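Side-chain contacts in surface presentation of antigens protein SpaO (Salmonella typhimurium, PDB 4YX7), which serves the secretory pathway that displays at the bacterial surface the determinants Salmonella needs to enter mammalian cells, and is represented here by one SPOA-type domain: residues S40-Y45 against G52-V57; L12-G17 against G59-E64. All coordinates share one frame; numbering follows the deposited sequence.

Interaction 1 of 2, residues S40-Y45 against G52-V57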
loop_
_atom_site.group_PDB
_atom_site.type_symbol
_atom_site.label_atom_id
_atom_site.label_comp_id
_atom_site.label_asym_id
_atom_site.label_seq_id
_atom_site.Cartn_x
_atom_site.Cartn_y
_atom_site.Cartn_z
ATOM N N SER A 40 3.197 -16.074 4.796
ATOM C CA SER A 40 4.027 -15.017 4.231
ATOM C C SER A 40 5.479 -15.454 4.148
ATOM O O SER A 40 6.079 -15.845 5.148
ATOM C CB SER A 40 3.924 -13.744 5.059
ATOM O OG SER A 40 4.656 -13.882 6.260
ATOM N N ARG A 41 6.036 -15.391 2.946
ATOM C CA ARG A 41 7.427 -15.736 2.714
ATOM C C ARG A 41 8.115 -14.547 2.053
ATOM O O ARG A 41 7.449 -13.593 1.650
ATOM C CB ARG A 41 7.537 -16.987 1.837
ATOM C CG ARG A 41 6.444 -18.020 2.087
ATOM C CD ARG A 41 6.650 -19.293 1.256
ATOM N NE ARG A 41 7.051 -20.434 2.081
ATOM C CZ ARG A 41 6.372 -21.571 2.183
ATOM N NH1 ARG A 41 5.248 -21.733 1.504
ATOM N NH2 ARG A 41 6.819 -22.550 2.963
ATOM N N ALA A 42 9.442 -14.588 1.975
ATOM C CA ALA A 42 10.209 -13.640 1.166
ATOM C C ALA A 42 11.440 -14.365 0.685
ATOM O O ALA A 42 12.544 -14.091 1.136
ATOM C CB ALA A 42 10.582 -12.409 1.953
ATOM N N GLU A 43 11.237 -15.316 -0.221
ATOM C CA GLU A 43 12.298 -16.227 -0.637
ATOM C C GLU A 43 12.634 -16.103 -2.115
ATOM O O GLU A 43 11.768 -15.834 -2.938
ATOM C CB GLU A 43 11.909 -17.679 -0.354
ATOM C CG GLU A 43 11.458 -17.985 1.044
ATOM C CD GLU A 43 10.383 -19.061 1.044
ATOM O OE1 GLU A 43 9.545 -19.049 0.115
ATOM O OE2 GLU A 43 10.388 -19.932 1.945
ATOM N N VAL A 44 13.902 -16.320 -2.440
ATOM C CA VAL A 44 14.314 -16.433 -3.825
ATOM C C VAL A 44 14.309 -17.909 -4.207
ATOM O O VAL A 44 14.907 -18.749 -3.534
ATOM C CB VAL A 44 15.705 -15.833 -4.072
ATOM C CG1 VAL A 44 15.940 -15.694 -5.550
ATOM C CG2 VAL A 44 15.834 -14.494 -3.389
ATOM N N TYR A 45 13.598 -18.217 -5.281
ATOM C CA TYR A 45 13.528 -19.571 -5.793
ATOM C C TYR A 45 14.099 -19.634 -7.200
ATOM O O TYR A 45 13.945 -18.705 -7.993
ATOM C CB TYR A 45 12.079 -20.082 -5.796
ATOM C CG TYR A 45 11.635 -20.737 -4.514
ATOM C CD1 TYR A 45 11.346 -19.981 -3.396
ATOM C CD2 TYR A 45 11.496 -22.117 -4.426
ATOM C CE1 TYR A 45 10.933 -20.572 -2.221
ATOM C CE2 TYR A 45 11.087 -22.723 -3.248
ATOM C CZ TYR A 45 10.802 -21.939 -2.147
ATOM O OH TYR A 45 10.382 -22.518 -0.966
ATOM N N GLY A 52 17.617 -18.318 -0.944
ATOM C CA GLY A 52 17.792 -17.412 0.186
ATOM C C GLY A 52 16.612 -16.471 0.405
ATOM O O GLY A 52 15.591 -16.627 -0.249
ATOM N N HIS A 53 16.748 -15.514 1.328
ATOM C CA HIS A 53 15.701 -14.516 1.590
ATOM C C HIS A 53 16.008 -13.191 0.899
ATOM O O HIS A 53 17.168 -12.851 0.683
ATOM C CB HIS A 53 15.532 -14.244 3.096
ATOM C CG HIS A 53 15.442 -15.472 3.947
ATOM N ND1 HIS A 53 16.346 -15.747 4.958
ATOM C CD2 HIS A 53 14.554 -16.495 3.957
ATOM C CE1 HIS A 53 16.023 -16.884 5.539
ATOM N NE2 HIS A 53 14.936 -17.364 4.951
ATOM N N PHE A 54 14.971 -12.431 0.568
ATOM C CA PHE A 54 15.171 -11.058 0.123
ATOM C C PHE A 54 14.361 -10.103 0.991
ATOM O O PHE A 54 13.673 -10.518 1.930
ATOM C CB PHE A 54 14.803 -10.890 -1.357
ATOM C CG PHE A 54 13.353 -11.142 -1.670
ATOM C CD1 PHE A 54 12.917 -12.407 -2.010
ATOM C CD2 PHE A 54 12.434 -10.109 -1.648
ATOM C CE1 PHE A 54 11.594 -12.641 -2.300
ATOM C CE2 PHE A 54 11.095 -10.337 -1.939
ATOM C CZ PHE A 54 10.676 -11.605 -2.271
ATOM N N ASN A 55 14.443 -8.817 0.677
ATOM C CA ASN A 55 13.648 -7.821 1.380
ATOM C C ASN A 55 13.134 -6.736 0.456
ATOM O O ASN A 55 13.877 -6.214 -0.364
ATOM C CB ASN A 55 14.462 -7.206 2.507
ATOM C CG ASN A 55 14.754 -8.196 3.597
ATOM O OD1 ASN A 55 13.841 -8.845 4.117
ATOM N ND2 ASN A 55 16.029 -8.343 3.945
ATOM N N ARG A 56 11.853 -6.410 0.592
ATOM C CA ARG A 56 11.238 -5.366 -0.222
ATOM C C ARG A 56 11.573 -3.993 0.363
ATOM O O ARG A 56 11.071 -3.611 1.423
ATOM C CB ARG A 56 9.716 -5.565 -0.329
ATOM C CG ARG A 56 9.003 -4.502 -1.162
ATOM C CD ARG A 56 9.226 -4.673 -2.657
ATOM N NE ARG A 56 9.194 -3.375 -3.326
ATOM C CZ ARG A 56 8.398 -3.076 -4.344
ATOM N NH1 ARG A 56 7.564 -3.978 -4.822
ATOM N NH2 ARG A 56 8.435 -1.877 -4.884
ATOM N N VAL A 57 12.432 -3.267 -0.341
ATOM C CA VAL A 57 12.897 -1.973 0.110
ATOM C C VAL A 57 12.324 -0.870 -0.776
ATOM O O VAL A 57 11.481 -1.146 -1.640
ATOM C CB VAL A 57 14.422 -1.918 0.105
ATOM C CG1 VAL A 57 14.973 -2.762 1.235
ATOM C CG2 VAL A 57 14.944 -2.431 -1.223
#
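Ala42, Glu43 and Val44 run against Gly52, His53 and Phe54 as the two arms of a beta hairpin, the central strand pair of the antiparallel meander in this SPOA-type domain. The N-to-C directions of the two short segments differ by 120° rather than 180°, a strong twist, and the paired residues are few. At Ala42 the carbonyl makes the polar contacts: its O accepts a hydrogen bond of 3.0 Å from Phe54 N, with the donor well above the carbonyl plane, and also receives a CA-H...O contact from His53 CA at 3.2 Å. The methyl of Ala42 sits over the centre of one face of the Phe54 ring, Ala42 CB lying 4.3 Å from Phe54 CZ. Glu43 forms a non-hydrogen-bonded pair with His53, both side chains on the same face of the sheet. The Glu43 carboxylate makes a salt bridge with Arg41, its hydrogen bond weak, with Arg41 NE 3.4 Å from Glu43 OE2. Glu43 O lies at the edge of the Phe54 ring, near its plane, 3.3 Å from Phe54 CE1. Phe54 CG stands between its backbone N and carbonyl carbon (chi1 64°), which turns the ring back toward strand 39-46, one face to Ala42; the ring also touches Ile61 and Val63. Val44 then brings CG2 to within 3.8 Å of Phe54 CD1, its chain slanting past the ring. Gly52 O is held from two residues: Glu43 CA makes a CA-H...O contact at 3.3 Å, and Val44 N donates a nearly straight hydrogen bond of 2.8 Å, its N-H...O angle 171°.

Interaction 2 of 2, residues L12-G17 against G59-E64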
loop_
_atom_site.group_PDB
_atom_site.type_symbol
_atom_site.label_atom_id
_atom_site.label_comp_id
_atom_site.label_asym_id
_atom_site.label_seq_id
_atom_site.Cartn_x
_atom_site.Cartn_y
_atom_site.Cartn_z
ATOM N N LEU A 12 14.787 -16.884 -11.830
ATOM C CA LEU A 12 14.484 -16.684 -10.418
ATOM C C LEU A 12 13.052 -16.204 -10.201
ATOM O O LEU A 12 12.514 -15.439 -10.992
ATOM C CB LEU A 12 15.463 -15.699 -9.791
ATOM C CG LEU A 12 16.952 -15.986 -9.966
ATOM C CD1 LEU A 12 17.751 -14.952 -9.229
ATOM C CD2 LEU A 12 17.303 -17.369 -9.481
ATOM N N ARG A 13 12.433 -16.693 -9.133
ATOM C CA ARG A 13 11.114 -16.243 -8.718
ATOM C C ARG A 13 11.255 -15.647 -7.339
ATOM O O ARG A 13 11.822 -16.277 -6.445
ATOM C CB ARG A 13 10.107 -17.391 -8.694
ATOM C CG ARG A 13 10.033 -18.182 -9.976
ATOM C CD ARG A 13 8.854 -19.117 -9.938
ATOM N NE ARG A 13 8.847 -19.895 -8.707
ATOM C CZ ARG A 13 9.605 -20.968 -8.512
ATOM N NH1 ARG A 13 10.426 -21.375 -9.471
ATOM N NH2 ARG A 13 9.550 -21.635 -7.362
ATOM N N PHE A 14 10.767 -14.428 -7.166
ATOM C CA PHE A 14 10.801 -13.799 -5.860
ATOM C C PHE A 14 9.442 -13.960 -5.204
ATOM O O PHE A 14 8.487 -13.268 -5.517
ATOM C CB PHE A 14 11.231 -12.334 -5.984
ATOM C CG PHE A 14 12.649 -12.176 -6.494
ATOM C CD1 PHE A 14 12.913 -12.144 -7.865
ATOM C CD2 PHE A 14 13.712 -12.109 -5.617
ATOM C CE1 PHE A 14 14.206 -12.026 -8.344
ATOM C CE2 PHE A 14 15.000 -11.982 -6.091
ATOM C CZ PHE A 14 15.245 -11.939 -7.458
ATOM N N VAL A 15 9.379 -14.920 -4.295
ATOM C CA VAL A 15 8.132 -15.350 -3.695
ATOM C C VAL A 15 7.834 -14.598 -2.398
ATOM O O VAL A 15 8.633 -14.618 -1.467
ATOM C CB VAL A 15 8.178 -16.862 -3.416
ATOM C CG1 VAL A 15 6.839 -17.354 -2.932
ATOM C CG2 VAL A 15 8.612 -17.602 -4.665
ATOM N N ILE A 16 6.675 -13.947 -2.345
ATOM C CA ILE A 16 6.245 -13.204 -1.160
ATOM C C ILE A 16 5.227 -13.966 -0.313
ATOM O O ILE A 16 4.789 -13.481 0.727
ATOM C CB ILE A 16 5.623 -11.849 -1.532
ATOM C CG1 ILE A 16 4.374 -12.057 -2.395
ATOM C CG2 ILE A 16 6.650 -10.966 -2.227
ATOM C CD1 ILE A 16 3.664 -10.790 -2.764
ATOM N N GLY A 17 4.844 -15.158 -0.741
ATOM C CA GLY A 17 3.926 -15.931 0.062
ATOM C C GLY A 17 3.374 -17.112 -0.680
ATOM O O GLY A 17 3.553 -17.215 -1.890
ATOM N N GLY A 59 13.245 1.161 -3.428
ATOM C CA GLY A 59 13.229 1.144 -4.882
ATOM C C GLY A 59 13.274 -0.218 -5.542
ATOM O O GLY A 59 13.438 -0.313 -6.758
ATOM N N GLY A 60 13.131 -1.277 -4.749
ATOM C CA GLY A 60 13.114 -2.623 -5.294
ATOM C C GLY A 60 13.316 -3.752 -4.296
ATOM O O GLY A 60 12.602 -3.844 -3.306
ATOM N N ILE A 61 14.296 -4.611 -4.573
ATOM C CA ILE A 61 14.585 -5.804 -3.773
ATOM C C ILE A 61 16.083 -5.921 -3.450
ATOM O O ILE A 61 16.935 -5.702 -4.313
ATOM C CB ILE A 61 14.123 -7.100 -4.511
ATOM C CG1 ILE A 61 12.601 -7.203 -4.535
ATOM C CG2 ILE A 61 14.707 -8.341 -3.861
ATOM C CD1 ILE A 61 12.091 -8.296 -5.447
ATOM N N ILE A 62 16.399 -6.251 -2.198
ATOM C CA ILE A 62 17.767 -6.582 -1.804
ATOM C C ILE A 62 17.811 -8.031 -1.358
ATOM O O ILE A 62 17.082 -8.414 -0.451
ATOM C CB ILE A 62 18.283 -5.683 -0.656
ATOM C CG1 ILE A 62 18.271 -4.209 -1.063
ATOM C CG2 ILE A 62 19.687 -6.099 -0.242
ATOM C CD1 ILE A 62 19.330 -3.840 -2.067
ATOM N N VAL A 63 18.653 -8.841 -1.992
ATOM C CA VAL A 63 18.740 -10.258 -1.636
ATOM C C VAL A 63 19.881 -10.495 -0.646
ATOM O O VAL A 63 20.964 -9.936 -0.810
ATOM C CB VAL A 63 18.932 -11.146 -2.886
ATOM C CG1 VAL A 63 19.097 -12.608 -2.490
ATOM C CG2 VAL A 63 17.751 -10.993 -3.823
ATOM N N GLU A 64 19.625 -11.314 0.376
ATOM C CA GLU A 64 20.593 -11.578 1.435
ATOM C C GLU A 64 21.524 -12.748 1.124
ATOM O O GLU A 64 22.735 -12.582 1.037
ATOM C CB GLU A 64 19.879 -11.875 2.753
ATOM C CG GLU A 64 18.673 -11.021 3.046
ATOM C CD GLU A 64 18.104 -11.287 4.423
ATOM O OE1 GLU A 64 18.823 -11.881 5.252
ATOM O OE2 GLU A 64 16.934 -10.921 4.667
#
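Phe14 reaches Ile61 and Val63 from the far edge of the same strand meander, a contact between its two outermost strands, 9-22 and 60-63. They are not neighbours in the sheet: the nearest CA atoms, those of Phe14 and Ile61, are 9.1 Å apart, and the evidence for contact is entirely apolar side-chain packing. All three CB atoms point toward the opposing segment. Phe14 CG lies anti to its carbonyl carbon (chi1 -64°), which carries the ring across the interval. Ile61 meets the base of that ring, its CD1 4.1 Å from both CG and CD2 of Phe14; the two side chains slant past each other. Val63 approaches further out and at about a right angle to Phe14. Phe54 packs edge-to-face with Phe14 and also touches Ile61 and Val63, while Val44 closes on Phe14 from strand 39-46, so the ring is buried in a small core. Both edge strands pair antiparallel with the chain of another protein, so the sheet runs on across the interface, consistent with the intertwined SPOA dimers of this family. Val63 touches Phe14 through one methyl, CG2, which lies near the ring plane at its edge, 3.7 Å from Phe14 CE2.

Overall arrangement
The centres of interactions 1 and 2 are only 5 Å apart, and both belong to one four-stranded antiparallel sheet whose order follows the sequence: 9-22, 39-46, 49-57, 60-63. Interaction 1 joins the two inner strands and is nested inside the stretch of chain enclosed by interaction 2, which joins the outer ones. Backbone bonding links them at the sheet, with Arg13 N lying 2.8 Å from Tyr45 O in a probable hydrogen bond. Side chains link them too: Phe54 CB packs 3.6 Å from Ile61 CG2. A local hairpin and a contact whose segments are separated by 41 residues thus share one apolar core, in a domain whose sheet continues into another protein chain.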